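Local coordinates for putative rhamnosidase (Streptomyces avermitilis, PDB 3W5M), which hydrolyses terminal non-reducing alpha-L-rhamnose residues from citrus flavonoids and gum arabic, and binds L-rhamnose through a separate, calcium-dependent carbohydrate-binding module, at residues A125-P128 with L129-P133; I176-D179 with N180-V184; H262-A265 with D266-E270; A323-L326 with G327-A331; P378-A382 with G383-M387. One frame throughout, in Å; residues are numbered along the deposited sequence.

In the fold
The five contacts follow one another along the chain and sample two parts of a multidomain glycosidase. Contact 1 lies on helix 127-130, near the start of the region assigned to the carbohydrate-binding module, and contacts 2 and 3 lie within that module, their centres about 18 Å apart. They meet where Arg269 reaches the backbone of Ala183. Contacts 4 and 5 belong to the next domain, about 14 Å apart between centres, with Leu326 and Leu328 packed on helix 379-382. Contacts 2 and 4 are turns joining strands of different sheets. Contact 2, with the calcium site, lies about 25 Å, centre to centre, from contact 5, which borders the catalytic pocket, consistent with two separate rhamnose sites.

Contact 1 (A125-P128 with L129-P133); sequences APAP and LTEAP
Leu129 turns its side chain back along the residues that lead into its own helical turn. Its CB lies 4.0 Å from Ala125 CB, and further out its CD1 comes 4.0 Å from Pro126 CD, the leucine and proline side chains running side by side in the same direction. A chi1 of -60° sets CG beside the backbone N and so keeps the branch on the proline side; Ala423 and Leu459, on strands 422-424 and 459-463, add to this apolar patch. The backbone beneath is one short turn of helix, 127-130, with Pro126 at the N-cap position. Leu129 N gives a hydrogen bond of 2.9 Å to Pro126 O, while Thr130 N is only weakly bonded to the carbonyls of Pro126 and Ala127. Pro128 sits in the first turn, where a missing N-H costs no helical bond. Ala127 O accepts from Glu131 N at 2.9 Å, and Ala127 CB rests 3.6 Å from Glu131 OE1. Thr130 CG2 comes 3.4 Å from Ala125 O; that buried carbonyl finds no hydrogen-bond partner. Thr130 OG1 donates to Glu131 OE2 at 3.2 Å from above the carboxylate plane, and the same oxygen forms a salt bridge with Arg396, which would help hold the bent glutamate chain across the helix end.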
loop_
_atom_site.group_PDB
_atom_site.type_symbol
_atom_site.label_atom_id
_atom_site.label_comp_id
_atom_site.label_asym_id
_atom_site.label_seq_id
_atom_site.Cartn_x
_atom_site.Cartn_y
_atom_site.Cartn_z
ATOM N N ALA A 125 -17.287 -3.975 -19.651
ATOM C CA ALA A 125 -17.173 -4.608 -20.970
ATOM C C ALA A 125 -18.062 -5.869 -20.984
ATOM O O ALA A 125 -18.275 -6.475 -19.926
ATOM C CB ALA A 125 -15.728 -4.975 -21.259
ATOM N N PRO A 126 -18.592 -6.258 -22.167
ATOM C CA PRO A 126 -19.487 -7.421 -22.239
ATOM C C PRO A 126 -18.755 -8.756 -22.041
ATOM O O PRO A 126 -17.512 -8.782 -22.041
ATOM C CB PRO A 126 -20.070 -7.301 -23.654
ATOM C CG PRO A 126 -18.955 -6.680 -24.429
ATOM C CD PRO A 126 -18.391 -5.650 -23.500
ATOM N N ALA A 127 -19.517 -9.841 -21.881
ATOM C CA ALA A 127 -18.986 -11.164 -21.513
ATOM C C ALA A 127 -17.849 -11.714 -22.400
ATOM O O ALA A 127 -16.900 -12.295 -21.873
ATOM C CB ALA A 127 -20.117 -12.189 -21.380
ATOM N N PRO A 128 -17.933 -11.523 -23.732
ATOM C CA PRO A 128 -16.839 -11.980 -24.595
ATOM C C PRO A 128 -15.467 -11.341 -24.259
ATOM O O PRO A 128 -14.420 -11.900 -24.607
ATOM C CB PRO A 128 -17.293 -11.542 -26.000
ATOM C CG PRO A 128 -18.774 -11.432 -25.928
ATOM C CD PRO A 128 -19.121 -11.089 -24.504
ATOM N N LEU A 129 -15.478 -10.184 -23.594
ATOM C CA LEU A 129 -14.249 -9.441 -23.278
ATOM C C LEU A 129 -13.791 -9.611 -21.813
ATOM O O LEU A 129 -12.620 -9.411 -21.498
ATOM C CB LEU A 129 -14.406 -7.951 -23.645
ATOM C CG LEU A 129 -14.710 -7.602 -25.113
ATOM C CD1 LEU A 129 -14.790 -6.077 -25.294
ATOM C CD2 LEU A 129 -13.682 -8.206 -26.067
ATOM N N THR A 130 -14.712 -9.987 -20.934
ATOM C CA THR A 130 -14.398 -10.064 -19.510
ATOM C C THR A 130 -14.397 -11.500 -18.981
ATOM O O THR A 130 -14.026 -11.735 -17.827
ATOM C CB THR A 130 -15.393 -9.263 -18.665
ATOM O OG1 THR A 130 -16.728 -9.749 -18.893
ATOM C CG2 THR A 130 -15.309 -7.785 -18.989
ATOM N N GLU A 131 -14.870 -12.451 -19.782
ATOM C CA GLU A 131 -14.811 -13.845 -19.360
ATOM C C GLU A 131 -13.854 -14.626 -20.232
ATOM O O GLU A 131 -13.840 -14.467 -21.447
ATOM C CB GLU A 131 -16.188 -14.502 -19.385
ATOM C CG GLU A 131 -16.872 -14.497 -18.032
ATOM C CD GLU A 131 -17.517 -13.163 -17.724
ATOM O OE1 GLU A 131 -18.685 -12.967 -18.133
ATOM O OE2 GLU A 131 -16.860 -12.320 -17.057
ATOM N N ALA A 132 -13.061 -15.480 -19.603
ATOM C CA ALA A 132 -12.230 -16.413 -20.345
ATOM C C ALA A 132 -13.148 -17.379 -21.078
ATOM O O ALA A 132 -14.278 -17.637 -20.611
ATOM C CB ALA A 132 -11.306 -17.167 -19.397
ATOM N N PRO A 133 -12.688 -17.894 -22.240
ATOM C CA PRO A 133 -13.327 -19.047 -22.876
ATOM C C PRO A 133 -13.644 -20.052 -21.768
ATOM O O PRO A 133 -12.770 -20.340 -20.971
ATOM C CB PRO A 133 -12.208 -19.584 -23.769
ATOM C CG PRO A 133 -11.468 -18.348 -24.190
ATOM C CD PRO A 133 -11.529 -17.402 -23.022
#

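Contact 2 (I176-D179 with N180-V184); sequences ISAD and NVYAV. With CA (calcium ion), chain B.
Tyr182 faces back across the turn onto Ile176 and Ala178. Its CB sits 3.9 Å from Ala178 CB, which also meets the ring edge at CD2, 3.7 Å away. Over the centre of one face stands Ile176 CG1, a CH-pi contact of 4.1 Å to the centroid, 2° off the ring normal. Farther along, CZ touches Ile176 CG2 at 3.6 Å. At the tip, OH shares a hydrogen bond of 2.7 Å with a water in the ring plane, which donates weakly to Ile176 O. Strands 171-179 and 181-186 belong to different sheets of the carbohydrate-binding module, so side chains rather than backbone bonds join them. A cis peptide links Asp179 to Asn180, and Asn180 and Val181 form a classic beta bulge opposite Ser227. The Asp179 and Asn180 side chains point the same way, carboxylate and amide planes 73° apart, and OD1 of each binds calcium, at 2.4 Å from Asp179 and 2.6 Å from Asn180. Asn228, Pro233 and three waters complete the site; Trp292 NE1 bonds Asp179 OD2 and Ala229 N bonds Asn180 OD1. Since L-rhamnose binding is lost without calcium, the metal probably holds these two rhamnose-binding side chains in position while offsetting the aspartate's charge.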
loop_
_atom_site.group_PDB
_atom_site.type_symbol
_atom_site.label_atom_id
_atom_site.label_comp_id
_atom_site.label_asym_id
_atom_site.label_seq_id
_atom_site.Cartn_x
_atom_site.Cartn_y
_atom_site.Cartn_z
ATOM N N ILE A 176 -8.310 -25.800 -20.453
ATOM C CA ILE A 176 -8.080 -27.191 -20.040
ATOM C C ILE A 176 -7.788 -27.228 -18.538
ATOM O O ILE A 176 -7.127 -26.345 -17.986
ATOM C CB ILE A 176 -6.953 -27.840 -20.880
ATOM C CG1 ILE A 176 -6.723 -29.320 -20.511
ATOM C CG2 ILE A 176 -5.653 -27.059 -20.720
ATOM C CD1 ILE A 176 -6.041 -30.149 -21.584
ATOM N N SER A 177 -8.328 -28.238 -17.871
ATOM C CA SER A 177 -8.028 -28.464 -16.482
ATOM C C SER A 177 -7.974 -29.974 -16.232
ATOM O O SER A 177 -8.620 -30.728 -16.959
ATOM C CB SER A 177 -9.147 -27.849 -15.636
ATOM O OG SER A 177 -8.783 -27.852 -14.264
ATOM N N ALA A 178 -7.226 -30.418 -15.218
ATOM C CA ALA A 178 -7.284 -31.847 -14.875
ATOM C C ALA A 178 -7.149 -32.045 -13.390
ATOM O O ALA A 178 -6.430 -31.307 -12.731
ATOM C CB ALA A 178 -6.196 -32.641 -15.595
ATOM N N ASP A 179 -7.856 -33.049 -12.897
ATOM C CA ASP A 179 -7.610 -33.634 -11.593
ATOM C C ASP A 179 -6.796 -34.919 -11.861
ATOM O O ASP A 179 -7.390 -35.942 -12.214
ATOM C CB ASP A 179 -8.977 -33.986 -10.987
ATOM C CG ASP A 179 -8.870 -34.536 -9.557
ATOM O OD1 ASP A 179 -7.784 -34.988 -9.195
ATOM O OD2 ASP A 179 -9.876 -34.555 -8.834
ATOM N N ASN A 180 -5.459 -34.927 -11.710
ATOM C CA ASN A 180 -4.658 -33.845 -11.127
ATOM C C ASN A 180 -3.767 -33.066 -12.066
ATOM O O ASN A 180 -3.558 -31.867 -11.853
ATOM C CB ASN A 180 -3.782 -34.410 -10.000
ATOM C CG ASN A 180 -4.617 -34.879 -8.839
ATOM O OD1 ASN A 180 -4.910 -36.074 -8.710
ATOM N ND2 ASN A 180 -5.081 -33.925 -8.028
ATOM N N VAL A 181 -3.225 -33.730 -13.086
ATOM C CA VAL A 181 -2.321 -33.035 -14.023
ATOM C C VAL A 181 -2.520 -33.506 -15.458
ATOM O O VAL A 181 -3.108 -34.577 -15.695
ATOM C CB VAL A 181 -0.818 -33.222 -13.667
ATOM C CG1 VAL A 181 -0.471 -32.553 -12.339
ATOM C CG2 VAL A 181 -0.414 -34.696 -13.672
ATOM N N TYR A 182 -1.999 -32.729 -16.409
ATOM C CA TYR A 182 -2.161 -33.046 -17.827
ATOM C C TYR A 182 -0.929 -32.625 -18.635
ATOM O O TYR A 182 -0.133 -31.797 -18.181
ATOM C CB TYR A 182 -3.423 -32.391 -18.394
ATOM C CG TYR A 182 -3.385 -30.884 -18.330
ATOM C CD1 TYR A 182 -2.718 -30.146 -19.302
ATOM C CD2 TYR A 182 -3.987 -30.194 -17.278
ATOM C CE1 TYR A 182 -2.652 -28.762 -19.235
ATOM C CE2 TYR A 182 -3.938 -28.807 -17.209
ATOM C CZ TYR A 182 -3.270 -28.096 -18.199
ATOM O OH TYR A 182 -3.204 -26.725 -18.122
ATOM N N ALA A 183 -0.770 -33.216 -19.821
ATOM C CA ALA A 183 0.158 -32.704 -20.840
ATOM C C ALA A 183 -0.569 -32.849 -22.178
ATOM O O ALA A 183 -0.970 -33.948 -22.555
ATOM C CB ALA A 183 1.458 -33.493 -20.840
ATOM N N VAL A 184 -0.800 -31.733 -22.853
ATOM C CA VAL A 184 -1.579 -31.746 -24.080
ATOM C C VAL A 184 -0.721 -31.306 -25.279
ATOM O O VAL A 184 0.144 -30.416 -25.145
ATOM C CB VAL A 184 -2.883 -30.913 -23.933
ATOM C CG1 VAL A 184 -2.585 -29.509 -23.398
ATOM C CG2 VAL A 184 -3.643 -30.867 -25.243
HETATM CA CA CA B . -7.275 -36.886 -7.908
HETATM O O HOH W 1 -4.519 -25.973 -15.945
HETATM O O HOH W 2 -9.084 -35.600 -6.501
HETATM O O HOH W 3 -6.506 -35.535 -5.834
HETATM O O HOH W 4 -7.422 -38.410 -6.040
#

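Contact 3 (H262-A265 with D266-E270); sequences HEPA and DGWRE
Pro264 and Arg269 cover opposite faces of the Trp268 indole. On one side Pro264 CG lies off centre toward the rim, 3.4 Å from Trp268 CG, and makes a CH-pi contact of 3.7 Å to the centroid of the five-membered ring. On the other side Arg269 CG stands over the middle of the ring system, and the arginine then runs on along it until Trp268 CZ2 lies against one face of the guanidinium group. Ala265 O comes to the indole edge, near its plane, 3.7 Å from Trp268 CD1. The ring reaches this slot because chi1 of 75° puts CG between the backbone N and the carbonyl carbon, facing the proline. Beyond the two segments, Trp158 meets the indole edge-to-face, and Phe273 and Trp278 add to the aromatic surroundings.

Two overlapping turns carry these groups. The first is a type II beta turn from Ala265 to Trp268, closed by a weak bond of 3.4 Å from Trp268 N to Ala265 O; Gly267 takes its third position with a phi of 108°, which suits a residue lacking CB. Its N-H donates to Asp266 OD1 at 2.7 Å, on the anti side of the carboxylate. The second, type I, spans Gly267 to Glu270 and is closed by a 2.7 Å bond from Glu270 N to Gly267 O. Arg269 then reaches Ala183 O and Ser185 OG, tying the loop to the strand 181-186. This is a compact double turn, a surface loop fastened by a tryptophan to the beta-sandwich of the carbohydrate-binding module.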
loop_
_atom_site.group_PDB
_atom_site.type_symbol
_atom_site.label_atom_id
_atom_site.label_comp_id
_atom_site.label_asym_id
_atom_site.label_seq_id
_atom_site.Cartn_x
_atom_site.Cartn_y
_atom_site.Cartn_z
ATOM N N HIS A 262 -2.706 -48.486 -20.833
ATOM C CA HIS A 262 -1.341 -49.046 -20.894
ATOM C C HIS A 262 -0.512 -48.040 -21.649
ATOM O O HIS A 262 -0.929 -47.596 -22.736
ATOM C CB HIS A 262 -1.308 -50.388 -21.645
ATOM C CG HIS A 262 -2.245 -51.408 -21.088
ATOM N ND1 HIS A 262 -2.024 -52.038 -19.880
ATOM C CD2 HIS A 262 -3.415 -51.902 -21.564
ATOM C CE1 HIS A 262 -3.018 -52.875 -19.633
ATOM N NE2 HIS A 262 -3.875 -52.812 -20.640
ATOM N N GLU A 263 0.640 -47.676 -21.090
ATOM C CA GLU A 263 1.535 -46.737 -21.741
ATOM C C GLU A 263 1.716 -47.046 -23.243
ATOM O O GLU A 263 2.160 -48.144 -23.604
ATOM C CB GLU A 263 2.883 -46.680 -21.052
ATOM C CG GLU A 263 3.711 -45.530 -21.604
ATOM C CD GLU A 263 5.104 -45.475 -21.036
ATOM O OE1 GLU A 263 5.290 -45.949 -19.896
ATOM O OE2 GLU A 263 6.005 -44.951 -21.733
ATOM N N PRO A 264 1.337 -46.099 -24.124
ATOM C CA PRO A 264 1.442 -46.412 -25.553
ATOM C C PRO A 264 2.877 -46.330 -26.116
ATOM O O PRO A 264 3.764 -45.734 -25.497
ATOM C CB PRO A 264 0.526 -45.374 -26.220
ATOM C CG PRO A 264 0.433 -44.252 -25.240
ATOM C CD PRO A 264 0.640 -44.822 -23.872
ATOM N N ALA A 265 3.064 -46.925 -27.291
ATOM C CA ALA A 265 4.320 -46.880 -28.051
ATOM C C ALA A 265 4.670 -45.439 -28.395
ATOM O O ALA A 265 3.799 -44.568 -28.455
ATOM C CB ALA A 265 4.167 -47.710 -29.332
ATOM N N ASP A 266 5.931 -45.134 -28.645
ATOM C CA ASP A 266 6.122 -43.754 -29.037
ATOM C C ASP A 266 5.588 -43.458 -30.437
ATOM O O ASP A 266 5.477 -44.358 -31.279
ATOM C CB ASP A 266 7.489 -43.152 -28.723
ATOM C CG ASP A 266 7.351 -41.732 -28.158
ATOM O OD1 ASP A 266 6.755 -40.857 -28.847
ATOM O OD2 ASP A 266 7.784 -41.508 -27.003
ATOM N N GLY A 267 5.173 -42.208 -30.624
ATOM C CA GLY A 267 4.409 -41.812 -31.791
ATOM C C GLY A 267 2.974 -41.547 -31.402
ATOM O O GLY A 267 2.217 -41.002 -32.188
ATOM N N TRP A 268 2.602 -41.911 -30.175
ATOM C CA TRP A 268 1.181 -41.891 -29.767
ATOM C C TRP A 268 0.557 -40.515 -29.810
ATOM O O TRP A 268 -0.679 -40.400 -29.769
ATOM C CB TRP A 268 0.962 -42.516 -28.371
ATOM C CG TRP A 268 1.400 -41.634 -27.247
ATOM C CD1 TRP A 268 2.653 -41.564 -26.715
ATOM C CD2 TRP A 268 0.588 -40.707 -26.491
ATOM N NE1 TRP A 268 2.676 -40.659 -25.690
ATOM C CE2 TRP A 268 1.434 -40.099 -25.544
ATOM C CE3 TRP A 268 -0.758 -40.308 -26.552
ATOM C CZ2 TRP A 268 0.984 -39.134 -24.629
ATOM C CZ3 TRP A 268 -1.211 -39.311 -25.641
ATOM C CH2 TRP A 268 -0.338 -38.753 -24.696
ATOM N N ARG A 269 1.384 -39.463 -29.847
ATOM C CA ARG A 269 0.848 -38.104 -29.989
ATOM C C ARG A 269 0.676 -37.708 -31.463
ATOM O O ARG A 269 0.079 -36.680 -31.756
ATOM C CB ARG A 269 1.692 -37.076 -29.241
ATOM C CG ARG A 269 1.802 -37.324 -27.729
ATOM C CD ARG A 269 2.514 -36.188 -27.019
ATOM N NE ARG A 269 2.391 -36.275 -25.558
ATOM C CZ ARG A 269 1.455 -35.648 -24.813
ATOM N NH1 ARG A 269 0.523 -34.887 -25.364
ATOM N NH2 ARG A 269 1.440 -35.797 -23.494
ATOM N N GLU A 270 1.180 -38.531 -32.379
ATOM C CA GLU A 270 1.218 -38.133 -33.810
ATOM C C GLU A 270 -0.056 -38.454 -34.560
ATOM O O GLU A 270 -0.783 -39.395 -34.189
ATOM C CB GLU A 270 2.385 -38.795 -34.564
ATOM C CG GLU A 270 3.740 -38.701 -33.900
ATOM C CD GLU A 270 4.336 -37.308 -33.916
ATOM O OE1 GLU A 270 3.807 -36.424 -34.618
ATOM O OE2 GLU A 270 5.340 -37.099 -33.208
#

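Contact 4 (A323-L326 with G327-A331); sequences ATAL and GLYEA
Tyr329 lays its ring along the backbone and methyl groups of three successive residues of the preceding strand. Its CB is 4.0 Å from Ala325 CB, and the same methyl approaches Tyr329 CD1 at 3.7 Å. Next along the ring, CE1 lies 3.8 Å from Thr324 CA. At the far end CE2 is 3.7 Å from Ala323 CB. All three neighbours meet the ring obliquely, and the ring lies close against the two alanine methyls. A chi1 of 74° directs CG between the backbone N and the carbonyl carbon, swinging the ring back across the turn toward Ala323. The hydroxyl ends 3.4 Å from Ala323 O, but its hydrogen bonds go to Gln357 and Tyr359 on the strand 353-360, so the polar end of this buried side chain is satisfied, which would help fix the ring's position.

The segments form a beta-arch: the strands 316-326 and 328-333 run at 147° to one another, 6.0 Å apart at closest approach, yet pair with different sheets. Leu326 is bonded through its backbone to Ala398 of one sheet, whereas Leu328 is bonded to Ala377 of the other. Gly327 makes the bend at a positive phi of 129°, where a CB would collide with Leu326 O. Leu326 and Leu328 turn away from the interior of the arch. Leu326 meets Tyr381 and Leu328 meets Trp380 of the helix 379-382, while Thr324, also directed outward, bonds through OG1 to Gln355 O.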
loop_
_atom_site.group_PDB
_atom_site.type_symbol
_atom_site.label_atom_id
_atom_site.label_comp_id
_atom_site.label_asym_id
_atom_site.label_seq_id
_atom_site.Cartn_x
_atom_site.Cartn_y
_atom_site.Cartn_z
ATOM N N ALA A 323 -14.738 10.330 -11.444
ATOM C CA ALA A 323 -14.686 8.935 -11.867
ATOM C C ALA A 323 -14.305 8.010 -10.745
ATOM O O ALA A 323 -13.650 8.405 -9.765
ATOM C CB ALA A 323 -13.702 8.776 -13.026
ATOM N N THR A 324 -14.700 6.764 -10.916
ATOM C CA THR A 324 -14.265 5.690 -10.028
ATOM C C THR A 324 -14.420 4.358 -10.764
ATOM O O THR A 324 -14.898 4.315 -11.910
ATOM C CB THR A 324 -15.035 5.721 -8.665
ATOM O OG1 THR A 324 -14.483 4.713 -7.782
ATOM C CG2 THR A 324 -16.557 5.526 -8.848
ATOM N N ALA A 325 -13.959 3.266 -10.154
ATOM C CA ALA A 325 -14.102 1.950 -10.732
ATOM C C ALA A 325 -14.252 0.935 -9.615
ATOM O O ALA A 325 -13.727 1.119 -8.513
ATOM C CB ALA A 325 -12.876 1.597 -11.598
ATOM N N LEU A 326 -15.015 -0.102 -9.896
ATOM C CA LEU A 326 -14.896 -1.336 -9.123
ATOM C C LEU A 326 -13.856 -2.146 -9.852
ATOM O O LEU A 326 -14.150 -2.784 -10.865
ATOM C CB LEU A 326 -16.235 -2.044 -9.026
ATOM C CG LEU A 326 -17.218 -1.138 -8.259
ATOM C CD1 LEU A 326 -18.609 -1.729 -8.341
ATOM C CD2 LEU A 326 -16.808 -0.907 -6.786
ATOM N N GLY A 327 -12.608 -2.020 -9.409
ATOM C CA GLY A 327 -11.465 -2.433 -10.248
ATOM C C GLY A 327 -10.466 -1.289 -10.290
ATOM O O GLY A 327 -10.251 -0.616 -9.275
ATOM N N LEU A 328 -9.876 -1.032 -11.460
ATOM C CA LEU A 328 -8.958 0.087 -11.607
ATOM C C LEU A 328 -9.273 0.694 -12.967
ATOM O O LEU A 328 -9.760 -0.013 -13.838
ATOM C CB LEU A 328 -7.478 -0.375 -11.651
ATOM C CG LEU A 328 -6.937 -1.227 -10.494
ATOM C CD1 LEU A 328 -5.542 -1.712 -10.892
ATOM C CD2 LEU A 328 -6.869 -0.415 -9.217
ATOM N N TYR A 329 -8.960 1.976 -13.130
ATOM C CA TYR A 329 -9.218 2.638 -14.410
ATOM C C TYR A 329 -8.114 3.656 -14.697
ATOM O O TYR A 329 -7.396 4.127 -13.783
ATOM C CB TYR A 329 -10.599 3.321 -14.431
ATOM C CG TYR A 329 -10.637 4.574 -13.611
ATOM C CD1 TYR A 329 -10.756 4.513 -12.199
ATOM C CD2 TYR A 329 -10.493 5.815 -14.204
ATOM C CE1 TYR A 329 -10.736 5.656 -11.433
ATOM C CE2 TYR A 329 -10.468 6.975 -13.431
ATOM C CZ TYR A 329 -10.597 6.884 -12.047
ATOM O OH TYR A 329 -10.577 8.017 -11.274
ATOM N N GLU A 330 -8.026 4.024 -15.970
ATOM C CA GLU A 330 -7.243 5.176 -16.400
ATOM C C GLU A 330 -8.067 5.792 -17.504
ATOM O O GLU A 330 -8.432 5.088 -18.437
ATOM C CB GLU A 330 -5.917 4.736 -16.991
ATOM C CG GLU A 330 -5.003 5.892 -17.330
ATOM C CD GLU A 330 -3.718 5.380 -17.975
ATOM O OE1 GLU A 330 -3.696 5.176 -19.209
ATOM O OE2 GLU A 330 -2.760 5.148 -17.222
ATOM N N ALA A 331 -8.372 7.077 -17.367
ATOM C CA ALA A 331 -9.242 7.760 -18.288
ATOM C C ALA A 331 -8.433 8.633 -19.215
ATOM O O ALA A 331 -7.359 9.146 -18.848
ATOM C CB ALA A 331 -10.251 8.615 -17.539
#

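Contact 5 (P378-A382 with G383-M387); sequences PGWYA and GNVGM
A single helical turn, 379-382, closes with two backbone bonds, from Ala382 N to Pro378 O and from Gly383 N to Gly379 O, each 3.0 Å long. Gly379 has a positive phi of 55°, a region that favours glycine. At Gly383, Pro378 CB lies 3.6 Å from the backbone N, and a CB at this glycine would run into Gly379 O. The chain then extends, and Val385 turns back toward the helix. With chi1 of 169°, its CG1 points away from the backbone N and CG2 is placed beside it, reaching 3.4 Å from Trp380 O; the same methyl lies more loosely against Trp380 CB. Two waters fill in between helix and extended chain. One donates to Trp380 O at 2.9 Å and to Gly383 O at 2.7 Å. The other lies 2.9 Å from both Gly379 O and Asn384 O, with more acceptors in reach than it has protons.

Outside the two segments, the Trp380 ring stacks on that of Trp347, and Asn384 N donates to Asp432 OD1. The loop heads for the catalytic domain: the side chain of Asn384 is about 7 Å from that of Asp635, a rhamnose-binding residue, and Met387 touches Glu636, the probable proton donor. Here a short helical turn, bridged by water to the chain that follows, carries a loop of the beta domain to the border of the rhamnosidase active site.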
loop_
_atom_site.group_PDB
_atom_site.type_symbol
_atom_site.label_atom_id
_atom_site.label_comp_id
_atom_site.label_asym_id
_atom_site.label_seq_id
_atom_site.Cartn_x
_atom_site.Cartn_y
_atom_site.Cartn_z
ATOM N N PRO A 378 -9.062 -5.421 -13.452
ATOM C CA PRO A 378 -9.543 -6.095 -12.204
ATOM C C PRO A 378 -9.092 -5.514 -10.864
ATOM O O PRO A 378 -9.919 -5.451 -9.944
ATOM C CB PRO A 378 -9.024 -7.538 -12.361
ATOM C CG PRO A 378 -8.778 -7.691 -13.846
ATOM C CD PRO A 378 -8.284 -6.354 -14.294
ATOM N N GLY A 379 -7.804 -5.133 -10.714
ATOM C CA GLY A 379 -7.297 -4.544 -9.457
ATOM C C GLY A 379 -7.547 -5.419 -8.236
ATOM O O GLY A 379 -7.489 -6.645 -8.313
ATOM N N TRP A 380 -7.843 -4.778 -7.109
ATOM C CA TRP A 380 -8.137 -5.490 -5.873
ATOM C C TRP A 380 -9.570 -5.994 -5.874
ATOM O O TRP A 380 -9.896 -6.976 -5.196
ATOM C CB TRP A 380 -8.000 -4.538 -4.678
ATOM C CG TRP A 380 -6.613 -4.106 -4.335
ATOM C CD1 TRP A 380 -5.696 -4.779 -3.543
ATOM C CD2 TRP A 380 -5.996 -2.892 -4.716
ATOM N NE1 TRP A 380 -4.552 -4.031 -3.430
ATOM C CE2 TRP A 380 -4.706 -2.872 -4.137
ATOM C CE3 TRP A 380 -6.393 -1.819 -5.527
ATOM C CZ2 TRP A 380 -3.800 -1.815 -4.339
ATOM C CZ3 TRP A 380 -5.504 -0.746 -5.700
ATOM C CH2 TRP A 380 -4.221 -0.758 -5.116
ATOM N N TYR A 381 -10.431 -5.320 -6.625
ATOM C CA TYR A 381 -11.837 -5.693 -6.689
ATOM C C TYR A 381 -12.033 -7.136 -7.235
ATOM O O TYR A 381 -12.793 -7.917 -6.680
ATOM C CB TYR A 381 -12.582 -4.672 -7.538
ATOM C CG TYR A 381 -14.046 -4.990 -7.649
ATOM C CD1 TYR A 381 -14.926 -4.647 -6.622
ATOM C CD2 TYR A 381 -14.529 -5.652 -8.770
ATOM C CE1 TYR A 381 -16.276 -4.959 -6.720
ATOM C CE2 TYR A 381 -15.872 -5.972 -8.886
ATOM C CZ TYR A 381 -16.739 -5.614 -7.851
ATOM O OH TYR A 381 -18.073 -5.955 -7.966
ATOM N N ALA A 382 -11.321 -7.478 -8.308
ATOM C CA ALA A 382 -11.577 -8.745 -9.012
ATOM C C ALA A 382 -10.315 -9.577 -9.286
ATOM O O ALA A 382 -10.410 -10.742 -9.641
ATOM C CB ALA A 382 -12.355 -8.477 -10.303
ATOM N N GLY A 383 -9.127 -9.000 -9.095
ATOM C CA GLY A 383 -7.893 -9.724 -9.403
ATOM C C GLY A 383 -7.344 -10.429 -8.176
ATOM O O GLY A 383 -7.979 -10.402 -7.101
ATOM N N ASN A 384 -6.197 -11.110 -8.333
ATOM C CA ASN A 384 -5.558 -11.771 -7.166
ATOM C C ASN A 384 -5.270 -10.797 -6.018
ATOM O O ASN A 384 -4.771 -9.692 -6.233
ATOM C CB ASN A 384 -4.255 -12.469 -7.560
ATOM C CG ASN A 384 -4.475 -13.637 -8.483
ATOM O OD1 ASN A 384 -5.431 -14.416 -8.316
ATOM N ND2 ASN A 384 -3.578 -13.776 -9.484
ATOM N N VAL A 385 -5.551 -11.215 -4.785
ATOM C CA VAL A 385 -5.345 -10.373 -3.613
ATOM C C VAL A 385 -4.698 -11.298 -2.594
ATOM O O VAL A 385 -5.233 -12.384 -2.309
ATOM C CB VAL A 385 -6.684 -9.843 -3.047
ATOM C CG1 VAL A 385 -6.493 -9.195 -1.681
ATOM C CG2 VAL A 385 -7.339 -8.868 -4.019
ATOM N N GLY A 386 -3.546 -10.875 -2.082
ATOM C CA GLY A 386 -2.781 -11.661 -1.089
ATOM C C GLY A 386 -2.577 -13.109 -1.525
ATOM O O GLY A 386 -2.272 -13.388 -2.686
ATOM N N MET A 387 -2.754 -14.036 -0.581
ATOM C CA MET A 387 -2.598 -15.455 -0.882
ATOM C C MET A 387 -3.960 -16.144 -1.105
ATOM O O MET A 387 -4.120 -17.368 -0.941
ATOM C CB MET A 387 -1.687 -16.119 0.179
ATOM C CG MET A 387 -1.778 -15.584 1.602
ATOM S SD MET A 387 -1.058 -13.978 2.096
ATOM C CE MET A 387 -1.411 -14.109 3.856
HETATM O O HOH W 5 -4.981 -7.991 -8.576
HETATM O O HOH W 6 -10.328 -9.730 -5.984
#